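Local coordinates for protein replicative DNA helicase (Mycobacterium chimaera, PDB 6RIY) that carries an intein, the domain described here, which probably excises itself from the helicase precursor and joins the flanking segments by protein splicing, at residues 1-6 / 58-63; 25-30 / 133-138; 37-42 / 123-128. All blocks are in the same frame, centred on the assembly; numbering follows the deposited sequence.

Interaction 1 of 3, residues 1-6 / 58-63; sequences ALALYT and VIVADA
Asp62 OD1 is held by two groups: the amino group of Ala1 lies 3.1 Å from it in a salt bridge, and a water donates to it as well. Ala1 N comes in from above the carboxylate, 57° out of its plane. With CG between its own backbone N and carbonyl carbon (chi1 80°), Asp62 brings OD1 within range of that amino group. His65 ND1 is a second partner of the same amino group. The backbone doubles this hold, as Asp62 N donates to Ala1 O at 2.9 Å. Two residues along, Ala3 N donates to Val60 O, also 2.9 Å away, so a single bridge centred on Leu2 and Ala61 ties strand 2-3 to strand 58-62. These are edge strands of two different antiparallel sheets, and their meeting joins the two, consistent with the horseshoe-like Hedgehog/intein (HINT) fold, burying Ala1, the first residue of the chain. Beside the bridge, Leu2 CD2 presses on the Ala61 methyl CB at 3.5 Å, tighter than usual for two carbons, and also touches Ile59 CG2. At the turn from Ala3 to Thr6, the hydroxyl edge of Tyr5 reaches Val60, OH lying 3.2 Å from CG2. Nearby, a water accepts from Val60 N and donates to Thr6 OG1, which in turn donates to Ala3 O.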
loop_
_atom_site.group_PDB
_atom_site.type_symbol
_atom_site.label_atom_id
_atom_site.label_comp_id
_atom_site.label_asym_id
_atom_site.label_seq_id
_atom_site.Cartn_x
_atom_site.Cartn_y
_atom_site.Cartn_z
ATOM N N ALA A 1 0.833 3.032 -6.799
ATOM C CA ALA A 1 -0.624 3.016 -6.931
ATOM C C ALA A 1 -1.202 1.675 -6.508
ATOM O O ALA A 1 -0.622 0.637 -6.813
ATOM C CB ALA A 1 -1.024 3.314 -8.352
ATOM N N LEU A 2 -2.345 1.722 -5.818
ATOM C CA LEU A 2 -3.074 0.547 -5.358
ATOM C C LEU A 2 -4.403 0.417 -6.095
ATOM O O LEU A 2 -5.005 1.405 -6.520
ATOM C CB LEU A 2 -3.351 0.584 -3.840
ATOM C CG LEU A 2 -2.113 0.691 -2.928
ATOM C CD1 LEU A 2 -2.467 0.486 -1.443
ATOM C CD2 LEU A 2 -1.041 -0.297 -3.338
ATOM N N ALA A 3 -4.862 -0.822 -6.224
ATOM C CA ALA A 3 -6.163 -1.076 -6.840
ATOM C C ALA A 3 -7.261 -0.300 -6.126
ATOM O O ALA A 3 -7.230 -0.134 -4.903
ATOM C CB ALA A 3 -6.474 -2.575 -6.791
ATOM N N LEU A 4 -8.246 0.171 -6.900
ATOM C CA LEU A 4 -9.345 0.949 -6.329
ATOM C C LEU A 4 -10.080 0.207 -5.229
ATOM O O LEU A 4 -10.669 0.844 -4.350
ATOM C CB LEU A 4 -10.352 1.320 -7.408
ATOM C CG LEU A 4 -9.860 2.063 -8.652
ATOM C CD1 LEU A 4 -11.067 2.589 -9.436
ATOM C CD2 LEU A 4 -8.946 3.193 -8.235
ATOM N N TYR A 5 -10.127 -1.120 -5.299
ATOM C CA TYR A 5 -10.897 -1.892 -4.334
ATOM C C TYR A 5 -10.117 -2.187 -3.068
ATOM O O TYR A 5 -10.636 -2.903 -2.200
ATOM C CB TYR A 5 -11.405 -3.205 -4.949
ATOM C CG TYR A 5 -10.354 -4.080 -5.627
ATOM C CD1 TYR A 5 -9.281 -4.598 -4.917
ATOM C CD2 TYR A 5 -10.473 -4.420 -6.967
ATOM C CE1 TYR A 5 -8.336 -5.398 -5.526
ATOM C CE2 TYR A 5 -9.534 -5.226 -7.589
ATOM C CZ TYR A 5 -8.467 -5.706 -6.862
ATOM O OH TYR A 5 -7.533 -6.512 -7.467
ATOM N N THR A 6 -8.903 -1.660 -2.949
ATOM C CA THR A 6 -8.083 -1.925 -1.772
ATOM C C THR A 6 -8.721 -1.264 -0.563
ATOM O O THR A 6 -8.936 -0.047 -0.582
ATOM C CB THR A 6 -6.662 -1.396 -1.926
ATOM O OG1 THR A 6 -6.063 -1.893 -3.132
ATOM C CG2 THR A 6 -5.818 -1.847 -0.722
ATOM N N VAL A 58 -3.848 -9.594 0.963
ATOM C CA VAL A 58 -3.490 -9.586 -0.448
ATOM C C VAL A 58 -3.824 -8.206 -1.001
ATOM O O VAL A 58 -4.975 -7.763 -0.911
ATOM C CB VAL A 58 -4.231 -10.679 -1.231
ATOM C CG1 VAL A 58 -4.036 -10.485 -2.730
ATOM C CG2 VAL A 58 -3.750 -12.057 -0.785
ATOM N N ILE A 59 -2.824 -7.530 -1.558
ATOM C CA ILE A 59 -2.989 -6.206 -2.143
ATOM C C ILE A 59 -2.544 -6.263 -3.598
ATOM O O ILE A 59 -1.468 -6.783 -3.901
ATOM C CB ILE A 59 -2.179 -5.146 -1.376
ATOM C CG1 ILE A 59 -2.689 -5.030 0.054
ATOM C CG2 ILE A 59 -2.263 -3.772 -2.086
ATOM C CD1 ILE A 59 -1.811 -4.168 0.909
ATOM N N VAL A 60 -3.357 -5.708 -4.487
ATOM C CA VAL A 60 -2.997 -5.562 -5.889
ATOM C C VAL A 60 -2.499 -4.142 -6.101
ATOM O O VAL A 60 -3.169 -3.169 -5.723
ATOM C CB VAL A 60 -4.186 -5.893 -6.799
ATOM C CG1 VAL A 60 -3.877 -5.549 -8.239
ATOM C CG2 VAL A 60 -4.533 -7.373 -6.644
ATOM N N ALA A 61 -1.301 -4.026 -6.658
ATOM C CA ALA A 61 -0.646 -2.738 -6.779
ATOM C C ALA A 61 0.057 -2.685 -8.120
ATOM O O ALA A 61 0.375 -3.719 -8.717
ATOM C CB ALA A 61 0.361 -2.501 -5.647
ATOM N N ASP A 62 0.320 -1.470 -8.594
ATOM C CA ASP A 62 1.030 -1.419 -9.855
ATOM C C ASP A 62 2.482 -1.847 -9.648
ATOM O O ASP A 62 2.987 -1.949 -8.517
ATOM C CB ASP A 62 0.910 -0.038 -10.506
ATOM C CG ASP A 62 1.856 0.969 -9.933
ATOM O OD1 ASP A 62 2.122 0.929 -8.716
ATOM O OD2 ASP A 62 2.328 1.823 -10.712
ATOM N N ALA A 63 3.131 -2.179 -10.761
ATOM C CA ALA A 63 4.452 -2.794 -10.685
ATOM C C ALA A 63 5.459 -1.911 -9.966
ATOM O O ALA A 63 6.391 -2.428 -9.331
ATOM C CB ALA A 63 4.951 -3.119 -12.094
HETATM O O HOH W 1 3.516 3.051 -8.474
HETATM O O HOH W 2 -5.833 -4.592 -3.461
#

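Interaction 2 of 3, residues 25-30 / 133-138; sequences ELLGAD and LYLAGR
Leu135 gives up the most surface here, and it meets Leu27 both through backbone and side chain. Its N donates to Leu27 O at 2.9 Å, a bond bent to 143° at the hydrogen. The same oxygen lies 3.1 Å from Tyr134 CA, in a CA-H...O contact. Leu135 O turns to the same residue, through a water that accepts from Leu27 N, so one direct bond and one relayed bond join the pair. The isobutyl group of Leu135 has CG anti to its carbonyl carbon (chi1 -53°), which lays the branch over the chain at 27-29: CG sits 3.4 Å from Gly28 O, CD1 meets Leu27 CB at 3.9 Å, and CD2 leans toward Ala29 CA. Strands 25-27 and 133-136 run at 83° to each other, so this is not sheet pairing. An edge strand of one antiparallel sheet is instead crossed by the first strand of the C-terminal hairpin, 133-136 with 141-144, which in the intein fold leads to the downstream splice junction. Ala29, second to Leu135 in buried surface, packs its CB 3.6 Å from Leu133 CD1. Leu26 and Tyr134 run side by side in the same direction, with CD1 of the leucine 4.1 Å from CD2 of the ring. Pro9 packs against both Leu27 and Leu135, extending their apolar cluster to strand 7-9.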
loop_
_atom_site.group_PDB
_atom_site.type_symbol
_atom_site.label_atom_id
_atom_site.label_comp_id
_atom_site.label_asym_id
_atom_site.label_seq_id
_atom_site.Cartn_x
_atom_site.Cartn_y
_atom_site.Cartn_z
ATOM N N GLU A 25 -8.505 11.423 6.165
ATOM C CA GLU A 25 -7.525 10.841 7.077
ATOM C C GLU A 25 -7.370 9.348 6.794
ATOM O O GLU A 25 -8.355 8.600 6.816
ATOM C CB GLU A 25 -7.936 11.054 8.533
ATOM C CG GLU A 25 -7.766 12.485 9.017
ATOM C CD GLU A 25 -7.945 12.618 10.511
ATOM O OE1 GLU A 25 -8.771 11.875 11.082
ATOM O OE2 GLU A 25 -7.262 13.472 11.116
ATOM N N LEU A 26 -6.137 8.924 6.530
ATOM C CA LEU A 26 -5.745 7.524 6.560
ATOM C C LEU A 26 -4.938 7.301 7.837
ATOM O O LEU A 26 -4.951 8.146 8.738
ATOM C CB LEU A 26 -4.955 7.155 5.292
ATOM C CG LEU A 26 -5.642 7.376 3.936
ATOM C CD1 LEU A 26 -4.652 7.160 2.791
ATOM C CD2 LEU A 26 -6.867 6.476 3.779
ATOM N N LEU A 27 -4.212 6.188 7.918
ATOM C CA LEU A 27 -3.353 5.908 9.061
ATOM C C LEU A 27 -1.907 5.817 8.607
ATOM O O LEU A 27 -1.603 5.147 7.623
ATOM C CB LEU A 27 -3.747 4.602 9.747
ATOM C CG LEU A 27 -5.189 4.524 10.242
ATOM C CD1 LEU A 27 -5.401 3.172 10.936
ATOM C CD2 LEU A 27 -5.509 5.685 11.174
ATOM N N GLY A 28 -1.017 6.470 9.342
ATOM C CA GLY A 28 0.400 6.331 9.089
ATOM C C GLY A 28 0.957 5.033 9.632
ATOM O O GLY A 28 0.260 4.216 10.233
ATOM N N ALA A 29 2.268 4.863 9.441
ATOM C CA ALA A 29 2.930 3.644 9.891
ATOM C C ALA A 29 2.893 3.490 11.402
ATOM O O ALA A 29 3.060 2.373 11.903
ATOM C CB ALA A 29 4.381 3.618 9.410
ATOM N N ASP A 30 2.688 4.577 12.143
ATOM C CA ASP A 30 2.610 4.505 13.594
ATOM C C ASP A 30 1.208 4.184 14.095
ATOM O O ASP A 30 1.001 4.144 15.314
ATOM C CB ASP A 30 3.091 5.821 14.225
ATOM C CG ASP A 30 2.391 7.057 13.641
ATOM O OD1 ASP A 30 1.524 6.925 12.751
ATOM O OD2 ASP A 30 2.716 8.177 14.086
ATOM N N LEU A 133 4.320 7.096 4.532
ATOM C CA LEU A 133 3.771 5.762 4.744
ATOM C C LEU A 133 2.300 5.825 5.129
ATOM O O LEU A 133 1.868 6.743 5.829
ATOM C CB LEU A 133 4.543 5.022 5.848
ATOM C CG LEU A 133 5.960 4.616 5.475
ATOM C CD1 LEU A 133 6.681 4.075 6.703
ATOM C CD2 LEU A 133 5.943 3.577 4.364
ATOM N N TYR A 134 1.541 4.812 4.708
ATOM C CA TYR A 134 0.171 4.647 5.175
ATOM C C TYR A 134 -0.132 3.157 5.220
ATOM O O TYR A 134 0.570 2.350 4.609
ATOM C CB TYR A 134 -0.854 5.413 4.309
ATOM C CG TYR A 134 -1.016 4.966 2.860
ATOM C CD1 TYR A 134 -0.162 5.439 1.873
ATOM C CD2 TYR A 134 -2.034 4.085 2.476
ATOM C CE1 TYR A 134 -0.299 5.050 0.558
ATOM C CE2 TYR A 134 -2.177 3.689 1.157
ATOM C CZ TYR A 134 -1.306 4.179 0.201
ATOM O OH TYR A 134 -1.426 3.812 -1.123
ATOM N N LEU A 135 -1.181 2.791 5.961
ATOM C CA LEU A 135 -1.540 1.381 6.111
ATOM C C LEU A 135 -2.550 0.968 5.049
ATOM O O LEU A 135 -3.458 1.731 4.720
ATOM C CB LEU A 135 -2.133 1.111 7.491
ATOM C CG LEU A 135 -1.275 1.578 8.667
ATOM C CD1 LEU A 135 -1.917 1.155 9.992
ATOM C CD2 LEU A 135 0.128 0.982 8.510
ATOM N N ALA A 136 -2.411 -0.258 4.539
ATOM C CA ALA A 136 -3.287 -0.711 3.461
ATOM C C ALA A 136 -3.652 -2.176 3.627
ATOM O O ALA A 136 -2.867 -2.976 4.143
ATOM C CB ALA A 136 -2.630 -0.523 2.092
ATOM N N GLY A 137 -4.839 -2.532 3.137
ATOM C CA GLY A 137 -5.298 -3.903 3.168
ATOM C C GLY A 137 -5.887 -4.266 4.517
ATOM O O GLY A 137 -5.737 -3.560 5.516
ATOM N N ARG A 138 -6.577 -5.408 4.542
ATOM C CA ARG A 138 -7.291 -5.775 5.760
ATOM C C ARG A 138 -6.336 -5.956 6.938
ATOM O O ARG A 138 -6.721 -5.727 8.092
ATOM C CB ARG A 138 -8.129 -7.032 5.519
ATOM C CG ARG A 138 -7.361 -8.322 5.404
ATOM C CD ARG A 138 -8.265 -9.392 4.796
ATOM N NE ARG A 138 -7.537 -10.606 4.451
ATOM C CZ ARG A 138 -7.829 -11.808 4.927
ATOM N NH1 ARG A 138 -8.846 -11.959 5.758
ATOM N NH2 ARG A 138 -7.118 -12.861 4.556
HETATM O O HOH W 3 -4.541 3.933 6.089
#

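Interaction 3 of 3, residues 37-42 / 123-128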
loop_
_atom_site.group_PDB
_atom_site.type_symbol
_atom_site.label_atom_id
_atom_site.label_comp_id
_atom_site.label_asym_id
_atom_site.label_seq_id
_atom_site.Cartn_x
_atom_site.Cartn_y
_atom_site.Cartn_z
ATOM N N VAL A 37 -2.791 14.514 1.192
ATOM C CA VAL A 37 -2.478 15.821 0.632
ATOM C C VAL A 37 -2.672 15.855 -0.880
ATOM O O VAL A 37 -2.788 16.951 -1.453
ATOM C CB VAL A 37 -1.048 16.269 1.003
ATOM C CG1 VAL A 37 -0.930 16.475 2.504
ATOM C CG2 VAL A 37 -0.028 15.260 0.533
ATOM N N ALA A 38 -2.729 14.698 -1.535
ATOM C CA ALA A 38 -2.952 14.632 -2.970
ATOM C C ALA A 38 -3.467 13.242 -3.304
ATOM O O ALA A 38 -3.226 12.276 -2.573
ATOM C CB ALA A 38 -1.678 14.951 -3.761
ATOM N N ALA A 39 -4.190 13.153 -4.417
ATOM C CA ALA A 39 -4.737 11.876 -4.849
ATOM C C ALA A 39 -4.949 11.938 -6.352
ATOM O O ALA A 39 -5.618 12.852 -6.842
ATOM C CB ALA A 39 -6.049 11.562 -4.126
ATOM N N THR A 40 -4.386 10.975 -7.071
ATOM C CA THR A 40 -4.438 11.027 -8.525
ATOM C C THR A 40 -5.838 10.708 -9.031
ATOM O O THR A 40 -6.692 10.199 -8.302
ATOM C CB THR A 40 -3.457 10.033 -9.151
ATOM O OG1 THR A 40 -3.838 8.693 -8.806
ATOM C CG2 THR A 40 -2.045 10.301 -8.683
ATOM N N ASP A 41 -6.060 11.015 -10.308
ATOM C CA ASP A 41 -7.157 10.406 -11.035
ATOM C C ASP A 41 -7.000 8.894 -11.037
ATOM O O ASP A 41 -5.924 8.352 -10.762
ATOM C CB ASP A 41 -7.191 10.875 -12.492
ATOM C CG ASP A 41 -7.372 12.365 -12.640
ATOM O OD1 ASP A 41 -7.635 13.048 -11.628
ATOM O OD2 ASP A 41 -7.260 12.847 -13.792
ATOM N N VAL A 42 -8.088 8.203 -11.375
ATOM C CA VAL A 42 -7.974 6.782 -11.658
ATOM C C VAL A 42 -7.030 6.603 -12.835
ATOM O O VAL A 42 -7.134 7.303 -13.852
ATOM C CB VAL A 42 -9.351 6.170 -11.948
ATOM C CG1 VAL A 42 -9.202 4.737 -12.446
ATOM C CG2 VAL A 42 -10.227 6.221 -10.711
ATOM N N ARG A 123 -4.899 3.920 -8.236
ATOM C CA ARG A 123 -4.716 5.323 -7.867
ATOM C C ARG A 123 -3.551 5.454 -6.895
ATOM O O ARG A 123 -3.302 4.549 -6.097
ATOM C CB ARG A 123 -5.943 5.911 -7.157
ATOM C CG ARG A 123 -7.168 6.180 -7.981
ATOM C CD ARG A 123 -8.276 6.724 -7.065
ATOM N NE ARG A 123 -8.116 8.151 -6.796
ATOM C CZ ARG A 123 -8.680 8.794 -5.779
ATOM N NH1 ARG A 123 -9.431 8.136 -4.901
ATOM N NH2 ARG A 123 -8.485 10.094 -5.633
ATOM N N CYS A 124 -2.908 6.622 -6.904
ATOM C CA CYS A 124 -1.922 6.995 -5.895
ATOM C C CYS A 124 -2.451 8.093 -4.982
ATOM O O CYS A 124 -3.227 8.959 -5.398
ATOM C CB CYS A 124 -0.616 7.497 -6.518
ATOM S SG CYS A 124 0.235 6.329 -7.551
ATOM N N VAL A 125 -1.970 8.077 -3.739
ATOM C CA VAL A 125 -2.202 9.154 -2.786
ATOM C C VAL A 125 -0.846 9.660 -2.311
ATOM O O VAL A 125 0.158 8.945 -2.339
ATOM C CB VAL A 125 -3.055 8.702 -1.580
ATOM C CG1 VAL A 125 -4.418 8.206 -2.036
ATOM C CG2 VAL A 125 -2.323 7.606 -0.793
ATOM N N GLU A 126 -0.825 10.909 -1.864
ATOM C CA GLU A 126 0.282 11.415 -1.068
ATOM C C GLU A 126 -0.247 11.778 0.313
ATOM O O GLU A 126 -1.371 12.264 0.443
ATOM C CB GLU A 126 0.944 12.617 -1.738
ATOM C CG GLU A 126 1.313 12.358 -3.195
ATOM C CD GLU A 126 2.104 13.486 -3.827
ATOM O OE1 GLU A 126 3.015 14.026 -3.163
ATOM O OE2 GLU A 126 1.817 13.834 -4.994
ATOM N N VAL A 127 0.553 11.540 1.348
ATOM C CA VAL A 127 0.104 11.767 2.715
ATOM C C VAL A 127 1.084 12.689 3.427
ATOM O O VAL A 127 2.211 12.902 2.980
ATOM C CB VAL A 127 -0.075 10.447 3.489
ATOM C CG1 VAL A 127 -1.244 9.654 2.881
ATOM C CG2 VAL A 127 1.209 9.643 3.436
ATOM N N ASP A 128 0.631 13.257 4.546
ATOM C CA ASP A 128 1.340 14.368 5.167
ATOM C C ASP A 128 2.306 13.928 6.263
ATOM O O ASP A 128 2.693 14.745 7.101
ATOM C CB ASP A 128 0.344 15.400 5.699
ATOM C CG ASP A 128 -0.314 14.985 7.001
ATOM O OD1 ASP A 128 -0.281 13.789 7.364
ATOM O OD2 ASP A 128 -0.872 15.880 7.667
#
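Thr40 and Arg123 make the tight end of this contact, where both backbone and side chains are engaged. Thr40 O is gripped side-on by the guanidinium group, with NE at 2.9 Å and NH2 at 3.2 Å. The oxygen lies only 1° out of the guanidinium plane, while the two nitrogens reach it from opposite faces of its own carbonyl plane. A bend at chi3 (81°) curls the arginine back to this carbonyl. The remaining nitrogen, NH1, donates to Val20 O, so Arg123 ties Thr40 to Val20, in the loop ahead of strand 25-27, and two carbonyls, Thr40 O and Val20 O, restrain its guanidinium. Thr40 is held to Cys124 in both directions: its N donates to Cys124 O at 2.9 Å, and its hydroxyl OG1 accepts from Cys124 N at 3.0 Å. OG1 also donates to Asp41 O, and toward Cys124 the threonine hydroxyl stands in for a main-chain acceptor. Val42 then crosses the aliphatic part of Arg123 at about a right angle.

The other end is more open to solvent, and its side chains meet by apolar touches. Ala38 CB rests on the extended Glu126 side chain, 3.9 Å from Glu126 OE2. Val37, an exposed residue, puts CG1 3.6 Å from Asp128 CB, the two side chains crossing nearly perpendicularly; the carboxylate of Asp128 turns away to Thr34 and Arg35. What holds this end is backbone. Glu126 O takes a 2.8 Å bond from Val37 N and a weak one from Ala38 N, while Glu126 N donates to Ala38 O. Two residues set against one define a classic beta bulge, in an antiparallel pair at the middle of a four-stranded sheet of the all-beta Hedgehog/intein fold.

Interactions 1 and 2 are buried, whereas interaction 3 lies at the surface and is the one built on extended antiparallel pairing, interrupted by a bulge. Interactions 1, 2 and 3 all draw on the sheet ordered 2-3, 122-127, 33-39, 25-27: interaction 3 joins its two inner strands, and the other two use its edges to reach a different sheet and the C-terminal hairpin. Chemistry follows place. A charged chain terminus is paired inside the domain in interaction 1, leucines and alanines dominate interaction 2, and backbone bonds reinforced by an arginine carry interaction 3. They also touch directly, through Leu2 on Tyr134, Ala1 on Cys124, and Tyr134 on Val125.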